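Local coordinates for protein cadherin-related family member 2 (Homo sapiens, PDB 5CZR) that mediates calcium-dependent heterophilic adhesion with CDHR5 on neighbouring microvilli, and so controls how microvilli pack at the apical surface of epithelial cells, at residues 2-7 and 83-88; 6-11 and 30-35; 110-115 and 123-128. One frame throughout, in Å; residues are numbered along the deposited sequence.

Contacts 1 and 2 belong to the first cadherin domain of the protein, the one required for binding CDHR5, and contact 3 to the second. The first two share K6 and F7 of strand 6-7, have centres about 9 Å apart, and meet at one calcium ion: N2 and V3 of contact 1 and D33 and D35 of contact 2 bind it, with D37 and D82 completing the site. A probable hydrogen bond of 2.9 Å from V3 N to D35 OD2 joins them further. Contact 3 lies on the other side of the chain's centre, its own centre about 69 Å from that of contact 1, and is plain packing between two strands.

Contact 1 of 3, residues 2-7 and 83-88; sequences NVAPKF and PYIQVQ. With CA (calcium ion), chain E.
N2 binds a calcium ion and packs against Y84 with the same short amide. With CG anti to the backbone N (chi1 -176°), its OD1 lies 2.4 Å from the calcium ion, while its CG stands 3.5 Å from Y84 CD2. The amide and ring planes are 58° apart, so this is a tilted approach, not a stack. Asparagine suits the place because its neutral carbonyl can ligate the metal while the flat amide packs beside an aromatic ring; V3 adds its backbone O, also 2.4 Å from the ion. P83 CB lies over the centre of one face of the tyrosine.

Farther along, the contact turns apolar. The CG2 methyl of I85 reaches P5 CD at 3.9 Å and A4 CB at 4.0 Å. V87, buried, sends its CG2 to P5 CG (4.0 Å) and still closer to the carbonyl, 3.6 Å from P5 O. Small and ring-closed residues on one side thus meet branched ones on the other.

Although 2-7 and 83-88 run in broadly similar directions, 27° apart, they serve the two different sheets of the cadherin sandwich, at its N-terminal calcium site: K6 pairs with E32 of strand 25-32, whereas V87 pairs with V80 of strand 73-81.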
# COMPACT_ATOMS: atom_id res chain seq x y z
N ASN A 2 38.88 -24.89 -21.85
CA ASN A 2 38.07 -23.80 -21.21
C ASN A 2 37.17 -24.27 -20.07
O ASN A 2 36.47 -25.26 -20.20
CB ASN A 2 37.19 -23.01 -22.20
CG ASN A 2 36.44 -21.84 -21.51
OD1 ASN A 2 37.07 -20.97 -20.90
ND2 ASN A 2 35.11 -21.83 -21.58
N VAL A 3 37.15 -23.49 -18.99
CA VAL A 3 36.18 -23.66 -17.91
C VAL A 3 35.02 -22.63 -18.04
O VAL A 3 35.25 -21.43 -18.27
CB VAL A 3 36.86 -23.51 -16.53
CG1 VAL A 3 35.86 -23.78 -15.41
CG2 VAL A 3 38.03 -24.48 -16.44
N ALA A 4 33.79 -23.12 -17.93
CA ALA A 4 32.62 -22.28 -18.01
C ALA A 4 32.58 -21.32 -16.83
O ALA A 4 32.95 -21.71 -15.72
CB ALA A 4 31.35 -23.11 -18.05
N PRO A 5 32.15 -20.07 -17.05
CA PRO A 5 31.91 -19.18 -15.92
C PRO A 5 30.72 -19.66 -15.09
O PRO A 5 29.88 -20.43 -15.58
CB PRO A 5 31.60 -17.84 -16.58
CG PRO A 5 31.05 -18.22 -17.92
CD PRO A 5 31.82 -19.43 -18.33
N LYS A 6 30.65 -19.16 -13.87
CA LYS A 6 29.69 -19.61 -12.87
C LYS A 6 29.25 -18.40 -12.06
O LYS A 6 30.07 -17.62 -11.59
CB LYS A 6 30.35 -20.65 -11.96
CG LYS A 6 29.41 -21.35 -10.97
CD LYS A 6 29.72 -22.85 -10.83
CE LYS A 6 31.11 -23.14 -10.27
NZ LYS A 6 31.14 -22.98 -8.78
N PHE A 7 27.95 -18.18 -12.02
CA PHE A 7 27.35 -17.14 -11.18
C PHE A 7 27.65 -17.43 -9.72
O PHE A 7 27.65 -18.59 -9.28
CB PHE A 7 25.83 -17.11 -11.39
CG PHE A 7 25.39 -16.35 -12.63
CD1 PHE A 7 25.58 -14.99 -12.71
CD2 PHE A 7 24.74 -16.99 -13.66
CE1 PHE A 7 25.15 -14.29 -13.82
CE2 PHE A 7 24.29 -16.30 -14.76
CZ PHE A 7 24.48 -14.95 -14.85
N PRO A 83 34.33 -15.83 -23.57
CA PRO A 83 34.41 -15.75 -25.05
C PRO A 83 33.93 -17.00 -25.77
O PRO A 83 33.56 -16.91 -26.94
CB PRO A 83 35.90 -15.54 -25.30
CG PRO A 83 36.43 -14.93 -24.04
CD PRO A 83 35.63 -15.58 -22.94
N TYR A 84 33.83 -18.13 -25.05
CA TYR A 84 33.58 -19.45 -25.65
C TYR A 84 32.22 -20.08 -25.37
O TYR A 84 31.72 -20.86 -26.17
CB TYR A 84 34.67 -20.42 -25.18
CG TYR A 84 36.03 -19.78 -25.15
CD1 TYR A 84 36.74 -19.55 -26.34
CD2 TYR A 84 36.59 -19.36 -23.95
CE1 TYR A 84 37.98 -18.94 -26.32
CE2 TYR A 84 37.84 -18.76 -23.92
CZ TYR A 84 38.51 -18.54 -25.11
OH TYR A 84 39.72 -17.92 -25.07
N ILE A 85 31.62 -19.79 -24.21
CA ILE A 85 30.37 -20.42 -23.84
C ILE A 85 29.42 -19.46 -23.12
O ILE A 85 29.86 -18.62 -22.32
CB ILE A 85 30.64 -21.70 -23.00
CG1 ILE A 85 29.34 -22.52 -22.85
CG2 ILE A 85 31.33 -21.37 -21.66
CD1 ILE A 85 29.53 -23.91 -22.23
N GLN A 86 28.13 -19.64 -23.39
CA GLN A 86 27.08 -18.90 -22.75
C GLN A 86 26.46 -19.74 -21.64
O GLN A 86 26.15 -20.89 -21.87
CB GLN A 86 26.02 -18.56 -23.79
CG GLN A 86 24.87 -17.77 -23.17
CD GLN A 86 23.85 -17.29 -24.17
OE1 GLN A 86 23.73 -17.80 -25.28
NE2 GLN A 86 23.10 -16.24 -23.75
N VAL A 87 26.30 -19.18 -20.45
CA VAL A 87 25.77 -19.89 -19.28
C VAL A 87 24.52 -19.13 -18.76
O VAL A 87 24.59 -17.93 -18.52
CB VAL A 87 26.83 -19.96 -18.14
CG1 VAL A 87 26.26 -20.55 -16.82
CG2 VAL A 87 28.04 -20.77 -18.61
N GLN A 88 23.41 -19.83 -18.64
CA GLN A 88 22.13 -19.21 -18.35
C GLN A 88 21.46 -19.92 -17.19
O GLN A 88 21.58 -21.15 -17.07
CB GLN A 88 21.20 -19.28 -19.54
CG GLN A 88 21.81 -18.68 -20.80
CD GLN A 88 20.83 -18.62 -21.95
OE1 GLN A 88 19.83 -17.89 -21.90
NE2 GLN A 88 21.15 -19.32 -23.04
CA CA E . 36.43 -19.53 -19.13

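Contact 2 of 3, residues 6-11 and 30-35; sequences KFLANM and VAEDQD. With CA (calcium ion), chain E.
L8 and V30 form the apolar heart of this contact, the CD1 methyl of L8 resting 3.8 Å from V30 CG1 as the two branched side chains cross at a slant. L8 has CG anti to its carbonyl carbon (chi1 -59°), and from there its two methyls meet different residues of 30-35: CD1 the valine, CD2 the glutamate, whose side chain it meets at about a right angle, 3.3 Å from E32 OE1. Cutting L8 back to an alanine is likely to open a gap beside V30 CG1 and take away the methyl that lies against E32 OE1.

Next to this pair, F7 CD1 packs 4.0 Å from A31 CB, and V30 O lies at the edge of the phenyl ring, in its plane. F7 and A31 form an antiparallel non-hydrogen-bonded pair; A31 CB already lies 3.2 Å from K6 O, which is why a residue with only a methyl suits the place.

Backbone bonds take over toward the polar side. K6 and E32, an antiparallel hydrogen-bonded pair, bond in both directions, K6 N to E32 O at 3.0 Å and E32 N to K6 O at 2.9 Å, and L8 N gives a straight bond (167°) to V30 O. At the other end the thioether of M11, bent at chi2 and chi3, weakly accepts V30 N at SD. K6 NZ and E32 OE2 carry opposite charges but stay 4.7 Å apart. Beyond them D33 binds the calcium ion with both carboxylate oxygens and D35 with OD2; D33 OD1 also takes D35 N in an Asx turn.

Strand 6-7 edges its sheet here, with 25-32 between it and 59-62; from this edge segment F7 and M11 reach the opposite sheet of the cadherin sandwich, at I78 and M91.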
# COMPACT_ATOMS: atom_id res chain seq x y z
N LYS A 6 30.65 -19.16 -13.87
CA LYS A 6 29.69 -19.61 -12.87
C LYS A 6 29.25 -18.40 -12.06
O LYS A 6 30.07 -17.62 -11.59
CB LYS A 6 30.35 -20.65 -11.96
CG LYS A 6 29.41 -21.35 -10.97
CD LYS A 6 29.72 -22.85 -10.83
CE LYS A 6 31.11 -23.14 -10.27
NZ LYS A 6 31.14 -22.98 -8.78
N PHE A 7 27.95 -18.18 -12.02
CA PHE A 7 27.35 -17.14 -11.18
C PHE A 7 27.65 -17.43 -9.72
O PHE A 7 27.65 -18.59 -9.28
CB PHE A 7 25.83 -17.11 -11.39
CG PHE A 7 25.39 -16.35 -12.63
CD1 PHE A 7 25.58 -14.99 -12.71
CD2 PHE A 7 24.74 -16.99 -13.66
CE1 PHE A 7 25.15 -14.29 -13.82
CE2 PHE A 7 24.29 -16.30 -14.76
CZ PHE A 7 24.48 -14.95 -14.85
N LEU A 8 27.89 -16.38 -8.96
CA LEU A 8 28.02 -16.53 -7.52
C LEU A 8 26.74 -17.09 -6.93
O LEU A 8 25.66 -16.89 -7.47
CB LEU A 8 28.37 -15.19 -6.85
CG LEU A 8 29.69 -14.51 -7.32
CD1 LEU A 8 30.10 -13.37 -6.39
CD2 LEU A 8 30.82 -15.52 -7.48
N ALA A 9 26.88 -17.77 -5.80
CA ALA A 9 25.79 -18.40 -5.10
C ALA A 9 24.56 -17.50 -4.87
O ALA A 9 23.42 -17.98 -4.93
CB ALA A 9 26.29 -18.98 -3.76
N ASN A 10 24.77 -16.23 -4.58
CA ASN A 10 23.65 -15.33 -4.26
C ASN A 10 22.90 -14.79 -5.50
O ASN A 10 21.98 -14.00 -5.37
CB ASN A 10 24.11 -14.17 -3.35
CG ASN A 10 25.15 -13.29 -4.03
OD1 ASN A 10 26.00 -13.78 -4.78
ND2 ASN A 10 25.05 -12.00 -3.84
N MET A 11 23.24 -15.27 -6.69
CA MET A 11 22.50 -14.90 -7.89
C MET A 11 21.18 -15.69 -8.12
O MET A 11 20.56 -15.53 -9.18
CB MET A 11 23.40 -15.05 -9.12
CG MET A 11 24.59 -14.11 -9.10
SD MET A 11 24.11 -12.38 -9.40
CE MET A 11 24.43 -11.66 -7.78
N VAL A 30 26.89 -10.92 -10.98
CA VAL A 30 28.28 -11.23 -10.67
C VAL A 30 28.51 -12.73 -10.86
O VAL A 30 27.75 -13.57 -10.40
CB VAL A 30 28.70 -10.84 -9.22
CG1 VAL A 30 30.22 -10.74 -9.13
CG2 VAL A 30 28.11 -9.53 -8.76
N ALA A 31 29.59 -13.04 -11.55
CA ALA A 31 30.01 -14.39 -11.80
C ALA A 31 31.54 -14.40 -11.74
O ALA A 31 32.15 -13.34 -11.66
CB ALA A 31 29.54 -14.84 -13.17
N GLU A 32 32.12 -15.59 -11.75
CA GLU A 32 33.57 -15.77 -11.74
C GLU A 32 33.94 -16.80 -12.78
O GLU A 32 33.10 -17.62 -13.22
CB GLU A 32 34.06 -16.23 -10.37
CG GLU A 32 33.61 -17.65 -10.00
CD GLU A 32 33.76 -17.99 -8.51
OE1 GLU A 32 33.74 -17.06 -7.65
OE2 GLU A 32 33.87 -19.20 -8.19
N ASP A 33 35.20 -16.75 -13.20
CA ASP A 33 35.67 -17.63 -14.26
C ASP A 33 37.08 -18.07 -13.93
O ASP A 33 37.99 -17.24 -13.80
CB ASP A 33 35.65 -16.90 -15.61
CG ASP A 33 35.93 -17.84 -16.80
OD1 ASP A 33 37.12 -18.19 -17.03
OD2 ASP A 33 34.98 -18.18 -17.53
N GLN A 34 37.26 -19.39 -13.82
CA GLN A 34 38.55 -20.00 -13.43
C GLN A 34 39.71 -19.65 -14.39
O GLN A 34 40.85 -19.68 -13.98
CB GLN A 34 38.42 -21.53 -13.35
CG GLN A 34 39.23 -22.20 -12.20
CD GLN A 34 38.52 -22.16 -10.85
OE1 GLN A 34 37.38 -21.70 -10.72
NE2 GLN A 34 39.21 -22.67 -9.83
N ASP A 35 39.42 -19.35 -15.65
CA ASP A 35 40.45 -18.93 -16.61
C ASP A 35 40.68 -17.43 -16.57
O ASP A 35 41.54 -16.92 -17.27
CB ASP A 35 40.08 -19.32 -18.02
CG ASP A 35 39.59 -20.75 -18.12
OD1 ASP A 35 40.38 -21.70 -17.87
OD2 ASP A 35 38.40 -20.93 -18.46
CA CA E . 36.43 -19.53 -19.13

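Contact 3 of 3, residues 110-115 and 123-128; sequences FSTSIN and VVFSVL
With CG anti to the backbone N (chi1 -154°), the F125 ring is laid beside T112, while T112 has OG1 in the corresponding anti place (chi1 -167°) and its CG2 methyl between the backbone N and carbonyl carbon. The threonine's CB comes 3.9 Å from F125 CD1 as the two side chains slide past each other in opposite directions, and CG2 also lies 4.0 Å from V124 O. Farther round the ring, F125 CE1 is 3.6 Å from S111 O and CZ is 4.1 Å from F110 CA, so the phenyl lies along the backbone of 110-112.

At one end F110 CD1 meets F125 CE2 at 4.3 Å, and V127 CG1 sits at the edge of the F110 ring, near its plane. At the other, I114 CD1 touches V124 CG1 at 4.1 Å. V124 and F125 can both serve this contact because they form a classic beta bulge opposite I166, which breaks the alternation of the strand.

Strands 111-115 and 123-126 run antiparallel at 174°, their axes 7.9 Å apart, but belong to different sheets: the backbone of 111-115 bonds to strand 206-213. Methyls and phenyl rings, resting partly on backbone carbonyls, do most of the joining without polar pairing, as suits two sheets of a cadherin sandwich packed face against face, so the fit of shapes probably counts for more here than directed bonds.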
# COMPACT_ATOMS: atom_id res chain seq x y z
N PHE A 110 -23.95 7.48 2.35
CA PHE A 110 -23.50 8.05 3.63
C PHE A 110 -24.53 8.98 4.25
O PHE A 110 -24.26 10.14 4.57
CB PHE A 110 -22.22 8.82 3.45
CG PHE A 110 -21.08 7.98 3.00
CD1 PHE A 110 -20.48 7.09 3.88
CD2 PHE A 110 -20.59 8.11 1.69
CE1 PHE A 110 -19.41 6.33 3.46
CE2 PHE A 110 -19.52 7.35 1.27
CZ PHE A 110 -18.92 6.47 2.16
N SER A 111 -25.73 8.47 4.43
CA SER A 111 -26.72 9.19 5.18
C SER A 111 -27.61 8.23 5.97
O SER A 111 -27.81 7.07 5.60
CB SER A 111 -27.52 10.15 4.27
OG SER A 111 -28.46 9.45 3.51
N THR A 112 -28.13 8.75 7.08
CA THR A 112 -29.04 8.00 7.90
C THR A 112 -29.92 8.95 8.69
O THR A 112 -29.71 10.17 8.71
CB THR A 112 -28.31 7.06 8.87
OG1 THR A 112 -29.25 6.16 9.43
CG2 THR A 112 -27.63 7.83 9.99
N SER A 113 -30.92 8.38 9.32
CA SER A 113 -31.87 9.12 10.09
C SER A 113 -32.02 8.40 11.42
O SER A 113 -32.15 7.19 11.45
CB SER A 113 -33.19 9.17 9.33
OG SER A 113 -34.07 10.07 9.96
N ILE A 114 -31.92 9.13 12.51
CA ILE A 114 -32.06 8.51 13.81
C ILE A 114 -33.02 9.27 14.70
O ILE A 114 -33.07 10.51 14.69
CB ILE A 114 -30.72 8.33 14.52
CG1 ILE A 114 -29.96 9.65 14.61
CG2 ILE A 114 -29.89 7.28 13.79
CD1 ILE A 114 -28.72 9.59 15.49
N ASN A 115 -33.74 8.51 15.51
CA ASN A 115 -34.68 9.08 16.48
C ASN A 115 -33.93 9.75 17.62
O ASN A 115 -32.90 9.23 18.05
CB ASN A 115 -35.59 7.97 16.99
CG ASN A 115 -36.55 7.46 15.91
OD1 ASN A 115 -37.06 8.23 15.07
ND2 ASN A 115 -36.81 6.15 15.93
N VAL A 123 -25.35 1.76 18.12
CA VAL A 123 -24.72 1.86 16.82
C VAL A 123 -25.61 2.67 15.87
O VAL A 123 -26.78 2.35 15.69
CB VAL A 123 -24.43 0.47 16.21
CG1 VAL A 123 -23.89 0.59 14.78
CG2 VAL A 123 -23.40 -0.26 17.06
N VAL A 124 -25.06 3.71 15.24
CA VAL A 124 -25.85 4.58 14.37
C VAL A 124 -25.56 4.35 12.89
O VAL A 124 -26.40 4.59 12.04
CB VAL A 124 -25.81 6.06 14.73
CG1 VAL A 124 -26.29 6.30 16.16
CG2 VAL A 124 -24.49 6.73 14.52
N PHE A 125 -24.32 3.96 12.57
CA PHE A 125 -23.90 3.75 11.20
C PHE A 125 -22.65 2.91 11.23
O PHE A 125 -21.95 2.88 12.24
CB PHE A 125 -23.61 5.11 10.49
CG PHE A 125 -23.78 5.07 9.01
CD1 PHE A 125 -25.04 5.03 8.45
CD2 PHE A 125 -22.66 5.05 8.16
CE1 PHE A 125 -25.20 5.00 7.07
CE2 PHE A 125 -22.83 5.01 6.79
CZ PHE A 125 -24.10 5.00 6.24
N SER A 126 -22.31 2.36 10.09
CA SER A 126 -21.13 1.58 9.94
C SER A 126 -20.40 1.92 8.62
O SER A 126 -21.02 1.98 7.58
CB SER A 126 -21.56 0.11 9.94
OG SER A 126 -20.47 -0.64 9.51
N VAL A 127 -19.10 2.18 8.70
CA VAL A 127 -18.29 2.41 7.53
C VAL A 127 -17.19 1.38 7.44
O VAL A 127 -16.84 0.74 8.42
CB VAL A 127 -17.67 3.83 7.50
CG1 VAL A 127 -18.76 4.87 7.40
CG2 VAL A 127 -16.74 4.06 8.68
N LEU A 128 -16.67 1.22 6.23
CA LEU A 128 -15.58 0.31 5.97
C LEU A 128 -14.62 0.93 4.97
O LEU A 128 -15.02 1.31 3.86
CB LEU A 128 -16.13 -0.98 5.40
CG LEU A 128 -15.02 -1.94 4.90
CD1 LEU A 128 -14.20 -2.47 6.08
CD2 LEU A 128 -15.63 -3.07 4.10